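PDB 4K9Q: benzoylformate Decarboxylase from Polynucleobacter necessarius, which probably catalyses the thiamine diphosphate- and magnesium-dependent decarboxylation of benzoylformate to benzaldehyde and carbon dioxide. Local coordinates for residues A144-Q149 against R174-Q180; E189-R193 against G308-V312. One frame throughout, in Å; residues are numbered along the deposited sequence.

Interaction 1: residues A144-Q149 against R174-Q180; sequences ATAMQQ and RTVSTRQ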
loop_
_atom_site.group_PDB
_atom_site.type_symbol
_atom_site.label_atom_id
_atom_site.label_comp_id
_atom_site.label_asym_id
_atom_site.label_seq_id
_atom_site.Cartn_x
_atom_site.Cartn_y
_atom_site.Cartn_z
ATOM N N ALA A 144 -4.908 14.738 16.830
ATOM C CA ALA A 144 -5.459 13.687 17.687
ATOM C C ALA A 144 -4.742 12.368 17.468
ATOM O O ALA A 144 -4.381 11.678 18.421
ATOM C CB ALA A 144 -6.942 13.520 17.435
ATOM N N THR A 145 -4.528 12.018 16.205
ATOM C CA THR A 145 -3.873 10.752 15.882
ATOM C C THR A 145 -2.434 10.736 16.388
ATOM O O THR A 145 -1.965 9.746 16.961
ATOM C CB THR A 145 -3.893 10.492 14.377
ATOM O OG1 THR A 145 -5.255 10.472 13.914
ATOM C CG2 THR A 145 -3.210 9.164 14.056
ATOM N N ALA A 146 -1.731 11.842 16.183
ATOM C CA ALA A 146 -0.327 11.934 16.567
ATOM C C ALA A 146 -0.129 11.891 18.082
ATOM O O ALA A 146 0.839 11.304 18.567
ATOM C CB ALA A 146 0.298 13.211 15.993
ATOM N N MET A 147 -1.045 12.516 18.823
ATOM C CA MET A 147 -0.852 12.736 20.252
ATOM C C MET A 147 -1.325 11.600 21.167
ATOM O O MET A 147 -0.939 11.541 22.341
ATOM C CB MET A 147 -1.491 14.061 20.663
ATOM C CG MET A 147 -0.661 15.261 20.176
ATOM S SD MET A 147 0.929 15.387 21.008
ATOM C CE MET A 147 0.439 16.179 22.541
ATOM N N GLN A 148 -2.162 10.710 20.640
ATOM C CA GLN A 148 -2.560 9.524 21.390
ATOM C C GLN A 148 -1.453 8.480 21.399
ATOM O O GLN A 148 -0.716 8.315 20.425
ATOM C CB GLN A 148 -3.862 8.946 20.827
ATOM C CG GLN A 148 -4.997 9.939 20.944
ATOM C CD GLN A 148 -6.307 9.429 20.388
ATOM O OE1 GLN A 148 -7.366 9.675 20.968
ATOM N NE2 GLN A 148 -6.254 8.718 19.262
ATOM N N GLN A 149 -1.322 7.798 22.525
ATOM C CA GLN A 149 -0.251 6.824 22.710
ATOM C C GLN A 149 -0.511 5.597 21.837
ATOM O O GLN A 149 -1.659 5.179 21.686
ATOM C CB GLN A 149 -0.225 6.430 24.183
ATOM C CG GLN A 149 1.103 5.968 24.697
ATOM C CD GLN A 149 1.179 6.066 26.201
ATOM O OE1 GLN A 149 0.455 5.370 26.913
ATOM N NE2 GLN A 149 2.052 6.945 26.698
ATOM N N ARG A 174 -10.951 19.821 19.367
ATOM C CA ARG A 174 -11.255 18.742 20.305
ATOM C C ARG A 174 -10.034 18.530 21.189
ATOM O O ARG A 174 -8.971 19.103 20.925
ATOM C CB ARG A 174 -11.562 17.449 19.546
ATOM C CG ARG A 174 -12.852 17.496 18.727
ATOM C CD ARG A 174 -13.136 16.143 18.068
ATOM N NE ARG A 174 -12.325 15.860 16.878
ATOM C CZ ARG A 174 -11.433 14.877 16.791
ATOM N NH1 ARG A 174 -10.788 14.668 15.646
ATOM N NH2 ARG A 174 -11.182 14.098 17.839
ATOM N N THR A 175 -10.179 17.724 22.240
ATOM C CA THR A 175 -9.024 17.275 23.009
ATOM C C THR A 175 -8.997 15.749 23.112
ATOM O O THR A 175 -10.027 15.085 22.955
ATOM C CB THR A 175 -8.966 17.887 24.430
ATOM O OG1 THR A 175 -10.010 17.334 25.236
ATOM C CG2 THR A 175 -9.108 19.404 24.383
ATOM N N VAL A 176 -7.813 15.205 23.370
ATOM C CA VAL A 176 -7.627 13.759 23.456
ATOM C C VAL A 176 -6.742 13.423 24.644
ATOM O O VAL A 176 -6.083 14.294 25.216
ATOM C CB VAL A 176 -6.966 13.188 22.176
ATOM C CG1 VAL A 176 -7.844 13.432 20.960
ATOM C CG2 VAL A 176 -5.561 13.787 21.965
ATOM N N SER A 177 -6.729 12.149 25.018
ATOM C CA SER A 177 -5.790 11.668 26.015
ATOM C C SER A 177 -4.477 11.380 25.313
ATOM O O SER A 177 -4.457 11.052 24.120
ATOM C CB SER A 177 -6.311 10.391 26.687
ATOM O OG SER A 177 -6.489 9.341 25.750
ATOM N N THR A 178 -3.381 11.482 26.054
ATOM C CA THR A 178 -2.060 11.234 25.499
ATOM C C THR A 178 -1.362 10.080 26.210
ATOM O O THR A 178 -0.180 9.800 25.959
ATOM C CB THR A 178 -1.185 12.472 25.630
ATOM O OG1 THR A 178 -1.003 12.775 27.022
ATOM C CG2 THR A 178 -1.849 13.652 24.926
ATOM N N ARG A 179 -2.105 9.413 27.090
ATOM C CA ARG A 179 -1.582 8.305 27.878
ATOM C C ARG A 179 -2.669 7.271 28.071
ATOM O O ARG A 179 -3.854 7.615 28.177
ATOM C CB ARG A 179 -1.169 8.760 29.286
ATOM C CG ARG A 179 -0.099 9.820 29.354
ATOM C CD ARG A 179 0.485 9.893 30.755
ATOM N NE ARG A 179 -0.501 10.260 31.776
ATOM C CZ ARG A 179 -0.189 10.460 33.056
ATOM N NH1 ARG A 179 -1.127 10.791 33.940
ATOM N NH2 ARG A 179 1.075 10.339 33.450
ATOM N N GLN A 180 -2.253 6.009 28.144
ATOM C CA GLN A 180 -3.127 4.938 28.594
ATOM C C GLN A 180 -2.421 4.135 29.664
ATOM O O GLN A 180 -1.196 3.932 29.602
ATOM C CB GLN A 180 -3.508 4.020 27.447
ATOM C CG GLN A 180 -4.499 4.629 26.499
ATOM C CD GLN A 180 -5.206 3.578 25.708
ATOM O OE1 GLN A 180 -4.881 3.342 24.548
ATOM N NE2 GLN A 180 -6.172 2.912 26.338
HETATM O O HOH W 1 -8.497 10.393 23.360
HETATM O O HOH W 2 -3.993 5.592 23.134
HETATM O O HOH W 3 -3.976 8.122 24.486
HETATM O O HOH W 4 2.477 9.498 25.091
#

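Interaction 2: residues E189-R193 against G308-V312; sequences EFAQR and GDSLV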
loop_
_atom_site.group_PDB
_atom_site.type_symbol
_atom_site.label_atom_id
_atom_site.label_comp_id
_atom_site.label_asym_id
_atom_site.label_seq_id
_atom_site.Cartn_x
_atom_site.Cartn_y
_atom_site.Cartn_z
ATOM N N GLU A 189 -0.623 -9.310 38.522
ATOM C CA GLU A 189 0.134 -10.475 38.079
ATOM C C GLU A 189 1.638 -10.186 38.054
ATOM O O GLU A 189 2.447 -10.973 38.558
ATOM C CB GLU A 189 -0.347 -10.908 36.694
ATOM C CG GLU A 189 0.406 -12.109 36.132
ATOM C CD GLU A 189 0.128 -12.340 34.658
ATOM O OE1 GLU A 189 -0.898 -11.826 34.151
ATOM O OE2 GLU A 189 0.942 -13.033 34.005
ATOM N N PHE A 190 2.019 -9.054 37.467
ATOM C CA PHE A 190 3.437 -8.711 37.375
ATOM C C PHE A 190 4.045 -8.480 38.761
ATOM O O PHE A 190 5.163 -8.919 39.041
ATOM C CB PHE A 190 3.652 -7.477 36.489
ATOM C CG PHE A 190 3.593 -7.763 35.009
ATOM C CD1 PHE A 190 2.854 -8.823 34.512
ATOM C CD2 PHE A 190 4.291 -6.955 34.112
ATOM C CE1 PHE A 190 2.805 -9.079 33.151
ATOM C CE2 PHE A 190 4.247 -7.209 32.753
ATOM C CZ PHE A 190 3.517 -8.271 32.272
ATOM N N ALA A 191 3.303 -7.796 39.629
ATOM C CA ALA A 191 3.777 -7.533 40.988
ATOM C C ALA A 191 4.001 -8.842 41.740
ATOM O O ALA A 191 4.990 -8.997 42.455
ATOM C CB ALA A 191 2.789 -6.649 41.732
ATOM N N GLN A 192 3.089 -9.790 41.563
ATOM C CA GLN A 192 3.230 -11.098 42.198
ATOM C C GLN A 192 4.510 -11.798 41.742
ATOM O O GLN A 192 5.241 -12.371 42.557
ATOM C CB GLN A 192 2.017 -11.977 41.905
ATOM C CG GLN A 192 0.742 -11.532 42.605
ATOM C CD GLN A 192 -0.491 -12.286 42.123
ATOM O OE1 GLN A 192 -0.409 -13.152 41.249
ATOM N NE2 GLN A 192 -1.644 -11.955 42.695
ATOM N N ARG A 193 4.777 -11.763 40.437
ATOM C CA ARG A 193 5.997 -12.371 39.898
ATOM C C ARG A 193 7.219 -11.711 40.509
ATOM O O ARG A 193 8.160 -12.383 40.930
ATOM C CB ARG A 193 6.044 -12.248 38.371
ATOM C CG ARG A 193 4.970 -13.041 37.652
ATOM C CD ARG A 193 5.436 -14.448 37.342
ATOM N NE ARG A 193 6.545 -14.459 36.388
ATOM C CZ ARG A 193 6.398 -14.331 35.071
ATOM N NH1 ARG A 193 5.186 -14.173 34.551
ATOM N NH2 ARG A 193 7.462 -14.350 34.276
ATOM N N GLY A 308 8.733 -13.518 26.618
ATOM C CA GLY A 308 8.209 -12.914 27.833
ATOM C C GLY A 308 6.708 -12.728 27.942
ATOM O O GLY A 308 5.952 -12.989 26.996
ATOM N N ASP A 309 6.284 -12.295 29.125
ATOM C CA ASP A 309 4.902 -11.875 29.353
ATOM C C ASP A 309 4.869 -10.352 29.374
ATOM O O ASP A 309 5.625 -9.709 30.113
ATOM C CB ASP A 309 4.386 -12.436 30.680
ATOM C CG ASP A 309 4.507 -13.950 30.756
ATOM O OD1 ASP A 309 3.983 -14.639 29.858
ATOM O OD2 ASP A 309 5.149 -14.451 31.703
ATOM N N SER A 310 3.997 -9.771 28.560
ATOM C CA SER A 310 3.973 -8.325 28.398
ATOM C C SER A 310 2.638 -7.699 28.767
ATOM O O SER A 310 1.609 -8.375 28.843
ATOM C CB SER A 310 4.299 -7.962 26.945
ATOM O OG SER A 310 3.318 -8.504 26.071
ATOM N N LEU A 311 2.673 -6.393 29.006
ATOM C CA LEU A 311 1.458 -5.585 29.039
ATOM C C LEU A 311 1.730 -4.239 28.371
ATOM O O LEU A 311 2.882 -3.781 28.316
ATOM C CB LEU A 311 0.946 -5.399 30.477
ATOM C CG LEU A 311 1.795 -4.631 31.494
ATOM C CD1 LEU A 311 1.618 -3.126 31.334
ATOM C CD2 LEU A 311 1.424 -5.038 32.908
ATOM N N VAL A 312 0.678 -3.616 27.842
ATOM C CA VAL A 312 0.812 -2.294 27.234
ATOM C C VAL A 312 0.415 -1.224 28.242
ATOM O O VAL A 312 -0.677 -1.280 28.829
ATOM C CB VAL A 312 -0.044 -2.154 25.953
ATOM C CG1 VAL A 312 0.302 -0.857 25.214
ATOM C CG2 VAL A 312 0.155 -3.352 25.042
HETATM O O HOH W 5 7.611 -14.699 31.586
#

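Interaction 1: residues A144-Q149 against R174-Q180
Gln148 and Val176 meet with their side chains crossed at about a right angle. CG of Gln148 passes 4.0 Å from Val176 CB and also rests on the carbonyl oxygen of Ser177 (CG to O 3.4 Å), while the amide oxygen OE1 ends over the valine branch. That amide is turned toward the second subunit: OE1 accepts from Thr302 and NE2 donates to the carbonyl of Pro299, both of that subunit. A water adds a second bond to OE1 and ties it to Ser177 N. One turn earlier on the helix, Ala144 CB abuts Val176 CG1 at 3.6 Å. Here the C-terminal end of helix 135-147, which precedes strand 154-159 of the N-terminal alpha/beta domain, is crossed by the extended linker leading to the central domain. Met147 and Thr178 lie side by side and point the same way, with the sulfur-bound methyl CE 4.2 Å from Thr178 CG2; Met147 O also receives a CA-H...O contact from Thr178 CA at 3.4 Å. Gln149 reaches farthest along the linker. Its CG stands anti to the backbone N (chi1 -153°) and the chain runs on extended, bringing OE1 within 3.0 Å of Gln180 N. This bond is nearly straight (167° at the hydrogen), yet the N-H comes from above the carbonyl plane, 50° out of it. The other arm of the amide, NE2, donates to Asp314 OD1 and to a water that in turn donates to Thr178 O, so bonds at both ends fix the flip of the amide.

Interaction 2: residues E189-R193 against G308-V312
Asp309 takes Arg193 of the helix in a salt bridge. NH1 meets OD2 at 2.9 Å with 161° at the hydrogen, on the anti side of the carboxylate and clear of its plane, while the oxygen lies at the edge of the guanidinium; the two flat groups stand almost perpendicular, 86° apart. A water joins Arg193 NH2 to the same OD2, and NH2 also donates to Thr291, whereas OD1 turns to Thr175 of the second subunit. The Phe190 ring meets the backbone of the same aspartate, its CZ 3.3 Å from Asp309 O. At Ser310 the side chain points away from the helix, and the backbone carbon C faces the ring edge, 3.7 Å from Phe190 CZ. Leu311 points back toward the helix. With CG between its backbone N and carbonyl carbon (chi1 64°), it lays CD2 over one ring face, 3.7 Å from the Phe190 centroid, in a CH-pi contact. An alanine in place of Phe190 would probably open a gap between helix and strand and deprive the Leu311 methyl of its aromatic support. The axes of helix 189-193 and strand 309-312 approach to 10.8 Å, and Phe190 also touches Leu293 of the neighbouring strand. This is a helix packed on the face of a parallel sheet beside 309-312, its outermost strand within the chain, in the strand order 3-2-1-4-5-6 of a Rossmann-like central domain.

Within one chain the centres of interactions 1 and 2 are about 25 Å apart and their nearest atoms about 5 Å apart, without touching. Asp314, two residues beyond strand 309-312, receives Gln149 NE2 and shares a backbone hydrogen bond with Gln180. A closer connection runs between subunits. Thr175 OG1 of one copy bonds Asp309 OD1 of the other, Ser177 OG receives Val312 N, and Gln148 packs on Val312, so the linker of interaction 1 lies along strand 309-312 of the second subunit, the outermost of its sheet within the chain. Both contacts are away from the thiamine diphosphate pocket and the magnesium held by Asp429, Asn456 and Glu458.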